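Local atomic coordinates of maltose ABC transporter, periplasmic maltose-binding protein (PDB entry 2GHA), a protein that binds maltotriose as the extracytoplasmic receptor of a maltose ABC transporter and probably delivers the sugar to the membrane components for import. Residues Ser44-Ala49 against Asn72-Pro77; Pro79-Leu84 against Phe285-Glu290; Pro256-Val261 against Asn327-Pro332. All coordinates share one frame; numbering follows the deposited sequence. Where two conformers were deposited one is given.

Contact 1 (Ser44-Ala49 against Asn72-Pro77); sequences SKFLTA and NGLIEP
L74 reaches across to the helix at S44-A49 and lies between two of its side chains, F46 and L47. Its CB comes first, 3.8 Å from F46 CE2. From CB the chain turns to place CG anti to the carbonyl carbon (chi1 -61°), which carries the branch on toward the helix. At the tip, CD1 touches L47 CD2 at 3.8 Å and comes almost as close to L47 CA, so this methyl rests against the helix backbone as well as its side chain. L74 and F46 run alongside each other, pointing opposite ways, whereas L74 lies across L47.

With chi1 at -169° the F46 ring swings clear of its own backbone N and turns an edge to the loop. The carbonyl O of L74 lies at that edge, near the ring plane, 3.6 Å from F46 CE2, with CZ equally near; the slightly positive rim of the ring thus faces a carbonyl oxygen. I75 CG2 adds a lighter apolar touch to CE2. On the outer side, L47 CD2 packs beside the amide of N72, 3.5 Å from ND2.

The loop enters this packing through a Schellman motif that ends helix 66-71, with G73 taking the positive phi. L69 of that helix also touches F46, L47 and I75, while W8 from strand 4-9 covers F46 on the sheet side. The contact thus packs helix 39-49 on the loop that leaves helix 66-71, both beside the sheet of an alpha/beta lobe as in periplasmic binding proteins.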
ATOM      1  N   SER A  44     -13.350  -4.527  -5.627  1.00 13.32           N
ATOM      2  CA  SER A  44     -14.307  -4.776  -6.717  1.00 14.10           C
ATOM      3  C   SER A  44     -15.231  -5.970  -6.410  1.00 13.82           C
ATOM      4  O   SER A  44     -16.443  -5.909  -6.635  1.00 12.80           O
ATOM      5  CB  SER A  44     -13.569  -4.958  -8.035  1.00 14.92           C
ATOM      6  OG  SER A  44     -12.598  -5.968  -7.929  1.00 19.55           O
ATOM      7  N   LYS A  45     -14.675  -7.023  -5.800  1.00 14.22           N
ATOM      8  CA  LYS A  45     -15.488  -8.147  -5.364  1.00 13.71           C
ATOM      9  C   LYS A  45     -16.538  -7.706  -4.363  1.00 13.66           C
ATOM     10  O   LYS A  45     -17.670  -8.170  -4.381  1.00 12.97           O
ATOM     11  CB  LYS A  45     -14.590  -9.233  -4.761  1.00 13.92           C
ATOM     12  CG  LYS A  45     -15.346 -10.540  -4.477  1.00 15.41           C
ATOM     13  CD  LYS A  45     -14.535 -11.471  -3.643  1.00 17.06           C
ATOM     14  CE  LYS A  45     -15.243 -12.805  -3.450  1.00 19.45           C
ATOM     15  NZ  LYS A  45     -15.240 -13.599  -4.695  1.00 23.08           N
ATOM     16  N   PHE A  46     -16.146  -6.800  -3.491  1.00 12.83           N
ATOM     17  CA  PHE A  46     -17.036  -6.304  -2.454  1.00 12.72           C
ATOM     18  C   PHE A  46     -18.126  -5.376  -3.021  1.00 12.76           C
ATOM     19  O   PHE A  46     -19.284  -5.492  -2.659  1.00 12.24           O
ATOM     20  CB  PHE A  46     -16.223  -5.586  -1.379  1.00 13.13           C
ATOM     21  CG  PHE A  46     -17.029  -5.264  -0.151  1.00 12.78           C
ATOM     22  CD1 PHE A  46     -17.375  -6.270   0.737  1.00 12.92           C
ATOM     23  CD2 PHE A  46     -17.422  -3.962   0.142  1.00 13.04           C
ATOM     24  CE1 PHE A  46     -18.081  -5.991   1.866  1.00 13.47           C
ATOM     25  CE2 PHE A  46     -18.135  -3.693   1.292  1.00 12.22           C
ATOM     26  CZ  PHE A  46     -18.467  -4.700   2.141  1.00 12.34           C
ATOM     27  N   LEU A  47     -17.736  -4.472  -3.904  1.00 13.22           N
ATOM     28  CA  LEU A  47     -18.709  -3.623  -4.608  1.00 13.63           C
ATOM     29  C   LEU A  47     -19.777  -4.452  -5.305  1.00 14.46           C
ATOM     30  O   LEU A  47     -20.951  -4.089  -5.311  1.00 14.43           O
ATOM     31  CB  LEU A  47     -17.997  -2.711  -5.614  1.00 14.06           C
ATOM     32  CG  LEU A  47     -17.265  -1.512  -5.007  1.00 15.35           C
ATOM     33  CD1 LEU A  47     -16.164  -1.015  -5.961  1.00 17.11           C
ATOM     34  CD2 LEU A  47     -18.236  -0.406  -4.671  1.00 16.42           C
ATOM     35  N   THR A  48     -19.366  -5.576  -5.870  1.00 14.20           N
ATOM     36  CA  THR A  48     -20.308  -6.456  -6.546  1.00 14.53           C
ATOM     37  C   THR A  48     -21.170  -7.297  -5.594  1.00 14.57           C
ATOM     38  O   THR A  48     -22.393  -7.412  -5.763  1.00 14.16           O
ATOM     39  CB  THR A  48     -19.569  -7.404  -7.490  1.00 15.70           C
ATOM     40  OG1 THR A  48     -18.753  -6.644  -8.398  1.00 18.46           O
ATOM     41  CG2 THR A  48     -20.577  -8.274  -8.272  1.00 15.98           C
ATOM     42  N   ALA A  49     -20.516  -7.918  -4.630  1.00 14.10           N
ATOM     43  CA  ALA A  49     -21.166  -8.903  -3.749  1.00 13.87           C
ATOM     44  C   ALA A  49     -21.972  -8.313  -2.618  1.00 14.14           C
ATOM     45  O   ALA A  49     -23.014  -8.831  -2.254  1.00 14.04           O
ATOM     46  CB  ALA A  49     -20.121  -9.864  -3.177  1.00 14.07           C
ATOM     47  N   ASN A  72     -21.210   4.881  -1.237  1.00 18.25           N
ATOM     48  CA  ASN A  72     -22.015   3.810  -1.824  1.00 18.55           C
ATOM     49  C   ASN A  72     -22.824   3.028  -0.756  1.00 17.75           C
ATOM     50  O   ASN A  72     -23.575   2.093  -1.082  1.00 19.48           O
ATOM     51  CB  ASN A  72     -21.123   2.861  -2.628  1.00 19.13           C
ATOM     52  CG  ASN A  72     -20.436   3.547  -3.849  1.00 21.26           C
ATOM     53  OD1 ASN A  72     -20.656   4.716  -4.128  1.00 28.42           O
ATOM     54  ND2 ASN A  72     -19.583   2.805  -4.545  1.00 22.48           N
ATOM     55  N   GLY A  73     -22.629   3.394   0.502  1.00 16.16           N
ATOM     56  CA  GLY A  73     -23.357   2.833   1.636  1.00 15.40           C
ATOM     57  C   GLY A  73     -23.008   1.392   2.010  1.00 14.87           C
ATOM     58  O   GLY A  73     -23.816   0.729   2.675  1.00 16.73           O
ATOM     59  N   LEU A  74     -21.797   0.945   1.657  1.00 13.52           N
ATOM     60  CA  LEU A  74     -21.409  -0.462   1.799  1.00 13.74           C
ATOM     61  C   LEU A  74     -20.585  -0.798   3.050  1.00 13.31           C
ATOM     62  O   LEU A  74     -20.471  -1.973   3.394  1.00 13.03           O
ATOM     63  CB  LEU A  74     -20.644  -0.935   0.569  1.00 13.73           C
ATOM     64  CG  LEU A  74     -21.355  -0.900  -0.790  1.00 14.94           C
ATOM     65  CD1 LEU A  74     -20.489  -1.582  -1.836  1.00 16.43           C
ATOM     66  CD2 LEU A  74     -22.753  -1.520  -0.694  1.00 17.21           C
ATOM     67  N   ILE A  75     -19.999   0.207   3.700  1.00 12.75           N
ATOM     68  CA  ILE A  75     -19.252  -0.020   4.965  1.00 11.75           C
ATOM     69  C   ILE A  75     -19.912   0.733   6.107  1.00 12.08           C
ATOM     70  O   ILE A  75     -20.474   1.818   5.897  1.00 12.97           O
ATOM     71  CB  ILE A  75     -17.708   0.277   4.834  1.00 11.50           C
ATOM     72  CG1 ILE A  75     -17.443   1.679   4.284  1.00 11.31           C
ATOM     73  CG2 ILE A  75     -17.084  -0.777   3.969  1.00 11.58           C
ATOM     74  CD1 ILE A  75     -15.990   2.050   4.242  1.00 12.33           C
ATOM     75  N   GLU A  76     -19.907   0.105   7.279  1.00 11.73           N
ATOM     76  CA  GLU A  76     -20.635   0.546   8.439  1.00 12.01           C
ATOM     77  C   GLU A  76     -19.797   1.504   9.282  1.00 11.93           C
ATOM     78  O   GLU A  76     -18.614   1.234   9.569  1.00 11.83           O
ATOM     79  CB  GLU A  76     -21.031  -0.683   9.295  1.00 11.89           C
ATOM     80  CG  GLU A  76     -21.929  -0.367  10.477  1.00 12.95           C
ATOM     81  CD  GLU A  76     -23.321   0.082  10.098  1.00 12.84           C
ATOM     82  OE1 GLU A  76     -23.683   0.012   8.898  1.00 12.70           O
ATOM     83  OE2 GLU A  76     -24.035   0.519  11.035  1.00 14.73           O
ATOM     84  N   PRO A  77     -20.394   2.621   9.732  1.00 12.96           N
ATOM     85  CA  PRO A  77     -19.672   3.443  10.697  1.00 12.51           C
ATOM     86  C   PRO A  77     -19.362   2.696  11.994  1.00 13.14           C
ATOM     87  O   PRO A  77     -20.165   1.881  12.436  1.00 12.92           O
ATOM     88  CB  PRO A  77     -20.650   4.582  10.992  1.00 13.47           C
ATOM     89  CG  PRO A  77     -21.519   4.646   9.792  1.00 13.85           C
ATOM     90  CD  PRO A  77     -21.702   3.211   9.388  1.00 14.19           C
TER

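Contact 2 (Pro79-Leu84 against Phe285-Glu290); sequences PNFSDL and FIAKKE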
ATOM      1  N   PRO A  79     -18.954   2.898  15.789  1.00 15.13           N
ATOM      2  CA  PRO A  79     -19.138   3.743  16.965  1.00 15.49           C
ATOM      3  C   PRO A  79     -17.938   3.804  17.906  1.00 16.00           C
ATOM      4  O   PRO A  79     -17.084   2.951  17.886  1.00 15.23           O
ATOM      5  CB  PRO A  79     -20.340   3.113  17.660  1.00 16.14           C
ATOM      6  CG  PRO A  79     -21.068   2.383  16.575  1.00 15.88           C
ATOM      7  CD  PRO A  79     -19.982   1.845  15.695  1.00 16.59           C
ATOM      8  N   ASN A  80     -17.905   4.804  18.765  1.00 16.34           N
ATOM      9  CA  ASN A  80     -16.813   4.922  19.697  1.00 16.19           C
ATOM     10  C   ASN A  80     -16.695   3.647  20.566  1.00 15.80           C
ATOM     11  O   ASN A  80     -17.685   2.968  20.861  1.00 16.51           O
ATOM     12  CB  ASN A  80     -16.985   6.195  20.538  1.00 18.02           C
ATOM     13  CG  ASN A  80     -16.952   7.495  19.687  1.00 20.14           C
ATOM     14  OD1 ASN A  80     -16.451   7.539  18.547  1.00 22.30           O
ATOM     15  ND2 ASN A  80     -17.494   8.568  20.255  1.00 25.25           N
ATOM     16  N   PHE A  81     -15.472   3.306  20.933  1.00 15.33           N
ATOM     17  CA  PHE A  81     -15.198   2.099  21.734  1.00 15.04           C
ATOM     18  C   PHE A  81     -14.025   2.398  22.668  1.00 15.05           C
ATOM     19  O   PHE A  81     -13.305   3.365  22.452  1.00 14.52           O
ATOM     20  CB  PHE A  81     -14.925   0.886  20.819  1.00 14.22           C
ATOM     21  CG  PHE A  81     -13.790   1.095  19.835  1.00 13.67           C
ATOM     22  CD1 PHE A  81     -12.530   0.538  20.081  1.00 15.39           C
ATOM     23  CD2 PHE A  81     -13.980   1.869  18.684  1.00 13.72           C
ATOM     24  CE1 PHE A  81     -11.482   0.756  19.177  1.00 14.08           C
ATOM     25  CE2 PHE A  81     -12.942   2.086  17.781  1.00 14.97           C
ATOM     26  CZ  PHE A  81     -11.698   1.524  18.031  1.00 15.14           C
ATOM     27  N   SER A  82     -13.859   1.587  23.708  1.00 16.17           N
ATOM     28  CA  SER A  82     -12.903   1.876  24.772  1.00 16.56           C
ATOM     29  C   SER A  82     -11.476   2.026  24.282  1.00 15.98           C
ATOM     30  O   SER A  82     -10.743   2.844  24.788  1.00 16.67           O
ATOM     31  CB  SER A  82     -12.977   0.838  25.886  1.00 17.65           C
ATOM     32  OG  SER A  82     -12.718  -0.467  25.411  1.00 21.58           O
ATOM     33  N   ASP A  83     -11.086   1.231  23.293  1.00 15.01           N
ATOM     34  CA  ASP A  83      -9.713   1.283  22.802  1.00 14.63           C
ATOM     35  C   ASP A  83      -9.452   2.383  21.744  1.00 13.89           C
ATOM     36  O   ASP A  83      -8.325   2.531  21.293  1.00 12.97           O
ATOM     37  CB  ASP A  83      -9.304  -0.082  22.261  1.00 14.73           C
ATOM     38  CG  ASP A  83      -9.002  -1.065  23.364  1.00 16.51           C
ATOM     39  OD1 ASP A  83      -7.855  -1.098  23.832  1.00 17.15           O
ATOM     40  OD2 ASP A  83      -9.908  -1.818  23.748  1.00 21.63           O
ATOM     41  N   LEU A  84     -10.459   3.168  21.381  1.00 13.26           N
ATOM     42  CA  LEU A  84     -10.265   4.200  20.340  1.00 13.44           C
ATOM     43  C   LEU A  84      -9.063   5.096  20.646  1.00 12.60           C
ATOM     44  O   LEU A  84      -8.260   5.395  19.751  1.00 11.93           O
ATOM     45  CB  LEU A  84     -11.529   5.035  20.197  1.00 13.63           C
ATOM     46  CG  LEU A  84     -11.563   6.199  19.206  1.00 14.95           C
ATOM     47  CD1 LEU A  84     -11.461   5.650  17.806  1.00 17.67           C
ATOM     48  CD2 LEU A  84     -12.820   7.053  19.374  1.00 16.06           C
ATOM     49  N   PHE A 285     -11.670  -7.365  20.593  1.00 11.66           N
ATOM     50  CA  PHE A 285     -10.653  -8.396  20.441  1.00 11.41           C
ATOM     51  C   PHE A 285      -9.530  -7.975  19.488  1.00 11.04           C
ATOM     52  O   PHE A 285      -8.374  -7.880  19.884  1.00 10.34           O
ATOM     53  CB  PHE A 285     -11.318  -9.681  19.959  1.00 12.70           C
ATOM     54  CG  PHE A 285     -10.369 -10.835  19.741  1.00 12.96           C
ATOM     55  CD1 PHE A 285      -9.356 -11.132  20.640  1.00 16.19           C
ATOM     56  CD2 PHE A 285     -10.540 -11.668  18.638  1.00 14.19           C
ATOM     57  CE1 PHE A 285      -8.524 -12.208  20.429  1.00 16.26           C
ATOM     58  CE2 PHE A 285      -9.699 -12.740  18.425  1.00 14.94           C
ATOM     59  CZ  PHE A 285      -8.709 -13.019  19.321  1.00 14.49           C
ATOM     60  N   ILE A 286      -9.876  -7.696  18.239  1.00 10.19           N
ATOM     61  CA  ILE A 286      -8.853  -7.321  17.251  1.00  9.87           C
ATOM     62  C   ILE A 286      -8.104  -6.074  17.706  1.00  9.87           C
ATOM     63  O   ILE A 286      -6.884  -5.997  17.562  1.00 10.30           O
ATOM     64  CB  ILE A 286      -9.449  -7.192  15.827  1.00  9.69           C
ATOM     65  CG1 ILE A 286      -9.945  -8.558  15.349  1.00 10.72           C
ATOM     66  CG2 ILE A 286      -8.469  -6.590  14.852  1.00 10.06           C
ATOM     67  CD1 ILE A 286      -8.877  -9.613  15.253  1.00 12.04           C
ATOM     68  N   ALA A 287      -8.829  -5.127  18.294  1.00  9.71           N
ATOM     69  CA  ALA A 287      -8.263  -3.822  18.637  1.00  9.92           C
ATOM     70  C   ALA A 287      -7.330  -3.817  19.844  1.00 10.63           C
ATOM     71  O   ALA A 287      -6.671  -2.793  20.104  1.00 10.48           O
ATOM     72  CB  ALA A 287      -9.390  -2.794  18.848  1.00  9.47           C
ATOM     73  N   LYS A 288      -7.265  -4.901  20.602  1.00 10.44           N
ATOM     74  CA  LYS A 288      -6.515  -4.922  21.837  1.00 10.95           C
ATOM     75  C   LYS A 288      -5.026  -4.925  21.561  1.00 11.67           C
ATOM     76  O   LYS A 288      -4.594  -5.294  20.488  1.00 11.98           O
ATOM     77  CB  LYS A 288      -6.870  -6.142  22.680  1.00 11.70           C
ATOM     78  CG  LYS A 288      -8.309  -6.193  23.100  1.00 11.58           C
ATOM     79  CD  LYS A 288      -8.716  -5.009  23.970  1.00 15.48           C
ATOM     80  CE  LYS A 288     -10.191  -5.038  24.361  1.00 16.89           C
ATOM     81  NZ  LYS A 288     -10.480  -3.906  25.330  1.00 18.53           N
ATOM     82  N   LYS A 289      -4.257  -4.481  22.556  1.00 11.68           N
ATOM     83  CA  LYS A 289      -2.807  -4.387  22.454  1.00 11.95           C
ATOM     84  C   LYS A 289      -2.131  -5.688  22.030  1.00 10.98           C
ATOM     85  O   LYS A 289      -1.360  -5.703  21.054  1.00 11.09           O
ATOM     86  CB  LYS A 289      -2.192  -3.935  23.779  1.00 12.14           C
ATOM     87  CG  LYS A 289      -0.695  -3.756  23.703  1.00 13.78           C
ATOM     88  CD  LYS A 289      -0.166  -3.013  24.944  1.00 14.92           C
ATOM     89  CE  LYS A 289      -0.411  -3.747  26.232  1.00 17.28           C
ATOM     90  NZ  LYS A 289       0.424  -3.214  27.363  1.00 20.90           N
ATOM     91  N   GLU A 290      -2.350  -6.764  22.776  1.00 11.66           N
ATOM     92  CA  GLU A 290      -1.751  -8.042  22.374  1.00 11.87           C
ATOM     93  C   GLU A 290      -2.165  -8.440  20.956  1.00 11.84           C
ATOM     94  O   GLU A 290      -1.323  -8.918  20.187  1.00 11.90           O
ATOM     95  CB  GLU A 290      -2.118  -9.188  23.318  1.00 12.48           C
ATOM     96  CG  GLU A 290      -1.256  -9.257  24.573  1.00 14.30           C
ATOM     97  CD  GLU A 290      -1.441 -10.564  25.286  1.00 15.48           C
ATOM     98  OE1 GLU A 290      -1.085 -11.598  24.664  1.00 15.61           O
ATOM     99  OE2 GLU A 290      -1.990 -10.534  26.419  1.00 17.28           O
TER
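D83 and K288 hold the close part of this contact, a salt bridge in which K288 NZ donates to D83 OD2 at 2.7 Å. The lysine comes in on the syn lone pair of that oxygen, the one on the side of OD1. K288 starts out away from the turn, but a bend at chi2 (-62°) brings it back, and its CE lies 3.3 Å from D83 OD2, so the aliphatic end packs on the carboxylate too. The other oxygen, D83 OD1, has a salt bridge to R305, and R305 also bonds the carbonyl of A287; the buried carboxylate is therefore shared by two positive groups, which would probably favour its charged form.

The rest is looser. S82 OG stands 4.1 Å from K288 NZ, a distant approach at the solvent side. Beneath the salt bridge, A287 CB reaches F81 CE1 at 4.1 Å, a light apolar contact. L84 CA lies over one face of the F81 ring, offset toward its rim, and the type I turn closes with L84 N bonding F81 O at 3.0 Å.

K288 is the N-cap of helix 289-298, shortly after helix 275-286, so the turn packs at the junction of these two helices. F81 also touches T283 in the first of them, and F285 and I286 lean on L20 of helix 14-28.

Contact 3 (Pro256-Val261 against Asn327-Pro332); sequences PARPFV and NGIPMP
F260 and V261 pair with I329 and P330 as parallel neighbours, adding the short strand 329-330 to strand 260-268 in the larger mixed sheet of a periplasmic binding protein fold. I329 uses both backbone polar groups: its N donates to P259 O (2.8 Å), and its O receives V261 N (2.9 Å), though from 60° out of the carbonyl plane. V261 O then accepts M331 N at 3.0 Å, within the carbonyl plane. P330, which has no N-H, falls between the bonded positions, so its proline ring costs the pairing nothing.

Ahead of the strands, side chains and water take over. In one of its two deposited conformers, R258 bends about CG-CD (chi3 72°), bringing NE within 2.8 Å of N327 O, which lies near the guanidinium plane; I329 CD1 then covers one face of that group over its centre. With R258 so placed, one water donates to G328 O (2.8 Å) and accepts from R258 NH2. A second donates to A257 O (2.7 Å) and accepts from N327 ND2, giving the carbonyl a donor and one N-H of the amide an acceptor.

F260 and M331 cross at about a right angle, and F163 meets the F260 ring edge-to-face. An alanine in place of F260 is likely to open a gap beneath M331, leaving its thioether freer to turn. M331 also touches two glucose units of the bound ligand, so its position probably bears on the sugar site, while its carbonyl takes a hydrogen bond from H63. M331 CG packs 3.3 Å from F260 CD1, and M331 SD makes a Met-aromatic contact, above the ring face at a distance, 4.8 Å from the F260 centroid and 17° off its normal.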
ATOM      1  N   PRO A 256      14.148  14.490  -2.094  1.00 18.75           N
ATOM      2  CA  PRO A 256      13.779  13.145  -1.724  1.00 18.28           C
ATOM      3  C   PRO A 256      12.641  12.570  -2.549  1.00 17.42           C
ATOM      4  O   PRO A 256      11.777  13.306  -3.047  1.00 17.26           O
ATOM      5  CB  PRO A 256      13.351  13.279  -0.262  1.00 18.57           C
ATOM      6  CG  PRO A 256      13.036  14.643  -0.054  1.00 18.94           C
ATOM      7  CD  PRO A 256      13.788  15.458  -1.044  1.00 18.20           C
ATOM      8  N   ALA A 257      12.646  11.243  -2.670  1.00 15.39           N
ATOM      9  CA  ALA A 257      11.451  10.554  -3.133  1.00 14.99           C
ATOM     10  C   ALA A 257      10.350  10.751  -2.109  1.00 14.49           C
ATOM     11  O   ALA A 257      10.610  10.802  -0.899  1.00 15.23           O
ATOM     12  CB  ALA A 257      11.724   9.094  -3.303  1.00 15.03           C
ATOM     13  N   ARG A 258       9.111  10.802  -2.580  1.00 14.23           N
ATOM     14  CA  ARG A 258       7.962  10.992  -1.683  0.50 14.12           C
ATOM     15  C   ARG A 258       6.860   9.957  -1.962  1.00 14.02           C
ATOM     16  O   ARG A 258       5.951  10.183  -2.770  1.00 14.16           O
ATOM     17  CB  ARG A 258       7.418  12.416  -1.796  0.50 14.20           C
ATOM     18  CG  ARG A 258       8.476  13.476  -1.489  0.50 14.18           C
ATOM     19  CD  ARG A 258       7.850  14.844  -1.285  0.50 14.95           C
ATOM     20  NE  ARG A 258       7.125  14.916  -0.016  0.50 14.66           N
ATOM     21  CZ  ARG A 258       6.319  15.918   0.329  0.50 16.52           C
ATOM     22  NH1 ARG A 258       6.117  16.945  -0.488  0.50 16.57           N
ATOM     23  NH2 ARG A 258       5.716  15.885   1.513  0.50 16.72           N
ATOM     24  N   PRO A 259       6.939   8.795  -1.289  1.00 13.24           N
ATOM     25  CA  PRO A 259       5.979   7.745  -1.555  1.00 12.83           C
ATOM     26  C   PRO A 259       4.574   8.043  -1.009  1.00 11.96           C
ATOM     27  O   PRO A 259       4.386   8.877  -0.133  1.00 12.89           O
ATOM     28  CB  PRO A 259       6.557   6.559  -0.790  1.00 12.36           C
ATOM     29  CG  PRO A 259       7.270   7.190   0.353  1.00 13.15           C
ATOM     30  CD  PRO A 259       7.896   8.408  -0.234  1.00 14.33           C
ATOM     31  N   PHE A 260       3.587   7.345  -1.547  1.00 11.87           N
ATOM     32  CA  PHE A 260       2.309   7.266  -0.863  1.00 10.96           C
ATOM     33  C   PHE A 260       2.457   6.658   0.516  1.00 11.03           C
ATOM     34  O   PHE A 260       3.257   5.728   0.731  1.00 10.58           O
ATOM     35  CB  PHE A 260       1.332   6.366  -1.635  1.00 11.06           C
ATOM     36  CG  PHE A 260       0.564   7.040  -2.751  1.00  9.84           C
ATOM     37  CD1 PHE A 260      -0.269   8.137  -2.525  1.00  9.66           C
ATOM     38  CD2 PHE A 260       0.613   6.510  -4.038  1.00 10.72           C
ATOM     39  CE1 PHE A 260      -1.011   8.692  -3.610  1.00 10.36           C
ATOM     40  CE2 PHE A 260      -0.114   7.040  -5.075  1.00 11.96           C
ATOM     41  CZ  PHE A 260      -0.920   8.137  -4.867  1.00 11.18           C
ATOM     42  N   VAL A 261       1.671   7.177   1.460  1.00 11.51           N
ATOM     43  CA  VAL A 261       1.507   6.519   2.734  1.00 10.95           C
ATOM     44  C   VAL A 261       0.127   5.865   2.728  1.00 11.24           C
ATOM     45  O   VAL A 261      -0.885   6.461   2.331  1.00 11.45           O
ATOM     46  CB  VAL A 261       1.644   7.508   3.922  1.00 11.75           C
ATOM     47  CG1 VAL A 261       1.265   6.812   5.207  1.00 12.54           C
ATOM     48  CG2 VAL A 261       3.054   7.998   3.996  1.00 12.77           C
ATOM     49  N   ASN A 327       8.887  11.127   4.392  1.00 18.14           N
ATOM     50  CA  ASN A 327       8.854  12.013   3.212  1.00 19.17           C
ATOM     51  C   ASN A 327       7.602  11.815   2.364  1.00 18.51           C
ATOM     52  O   ASN A 327       7.476  12.424   1.301  1.00 18.52           O
ATOM     53  CB  ASN A 327      10.101  11.802   2.343  1.00 19.78           C
ATOM     54  CG  ASN A 327      11.392  12.255   3.054  1.00 23.77           C
ATOM     55  OD1 ASN A 327      11.416  13.292   3.726  1.00 27.83           O
ATOM     56  ND2 ASN A 327      12.452  11.472   2.916  1.00 23.46           N
ATOM     57  N   GLY A 328       6.672  10.992   2.846  1.00 18.88           N
ATOM     58  CA  GLY A 328       5.524  10.565   2.056  1.00 19.02           C
ATOM     59  C   GLY A 328       4.244  11.378   2.178  1.00 19.71           C
ATOM     60  O   GLY A 328       4.117  12.279   3.015  1.00 20.30           O
ATOM     61  N   ILE A 329       3.259  10.983   1.371  1.00 19.93           N
ATOM     62  CA  ILE A 329       1.985  11.689   1.230  1.00 19.75           C
ATOM     63  C   ILE A 329       0.843  10.671   1.378  1.00 19.04           C
ATOM     64  O   ILE A 329       0.782   9.737   0.577  1.00 17.26           O
ATOM     65  CB  ILE A 329       1.961  12.322  -0.182  1.00 20.99           C
ATOM     66  CG1 ILE A 329       3.061  13.395  -0.288  1.00 20.71           C
ATOM     67  CG2 ILE A 329       0.572  12.883  -0.547  1.00 21.26           C
ATOM     68  CD1 ILE A 329       3.277  13.911  -1.629  1.00 21.85           C
ATOM     69  N   PRO A 330      -0.046  10.803   2.403  1.00 19.03           N
ATOM     70  CA  PRO A 330      -1.142   9.830   2.497  1.00 18.00           C
ATOM     71  C   PRO A 330      -2.002   9.784   1.235  1.00 16.39           C
ATOM     72  O   PRO A 330      -2.295  10.817   0.627  1.00 17.66           O
ATOM     73  CB  PRO A 330      -1.966  10.321   3.697  1.00 18.93           C
ATOM     74  CG  PRO A 330      -0.958  11.027   4.539  1.00 20.57           C
ATOM     75  CD  PRO A 330      -0.108  11.747   3.534  1.00 19.65           C
ATOM     76  N   MET A 331      -2.384   8.591   0.822  1.00 15.59           N
ATOM     77  CA  MET A 331      -3.320   8.491  -0.257  1.00 14.10           C
ATOM     78  C   MET A 331      -4.598   9.219   0.110  1.00 13.69           C
ATOM     79  O   MET A 331      -5.080   9.102   1.226  1.00 12.33           O
ATOM     80  CB  MET A 331      -3.697   7.040  -0.556  1.00 14.13           C
ATOM     81  CG  MET A 331      -2.565   6.202  -1.107  1.00 13.95           C
ATOM     82  SD  MET A 331      -3.102   4.569  -1.532  1.00 13.12           S
ATOM     83  CE  MET A 331      -3.226   3.815   0.074  1.00 14.30           C
ATOM     84  N   PRO A 332      -5.186   9.949  -0.846  1.00 12.75           N
ATOM     85  CA  PRO A 332      -6.555  10.403  -0.631  1.00 12.95           C
ATOM     86  C   PRO A 332      -7.515   9.250  -0.403  1.00 12.50           C
ATOM     87  O   PRO A 332      -7.286   8.158  -0.928  1.00 13.20           O
ATOM     88  CB  PRO A 332      -6.910  11.103  -1.940  1.00 12.71           C
ATOM     89  CG  PRO A 332      -5.594  11.457  -2.551  1.00 12.77           C
ATOM     90  CD  PRO A 332      -4.632  10.412  -2.122  1.00 14.01           C
TER
HETATM   91  O   HOH W   1      12.392   9.588   0.730  1.00 15.35           O
HETATM   92  O   HOH W   2       6.081  14.062   3.995  1.00 41.71           O

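Overall arrangement
From the N terminus, contact 1 closes first: the chain leaves helix 39-49, passes through strand 58-62 and helix 66-71, and returns on 72-77. The same loop continues, one residue on, into 79-84, which opens contact 2 and waits some 200 residues for its partner at 285-290. Within that span the chain forms the four-stranded second sheet and reaches 256-261, opening contact 3, which closes at 327-332 only after contact 2 is complete. Contacts 2 and 3 therefore cross, whereas contact 1 precedes both. Contacts 1 and 2 tie the loop after helix 66-71 to helix 39-49 and to the junction of helices 275-286 and 289-298; contact 3, centred about 26 Å from contact 1, lies by the sugar.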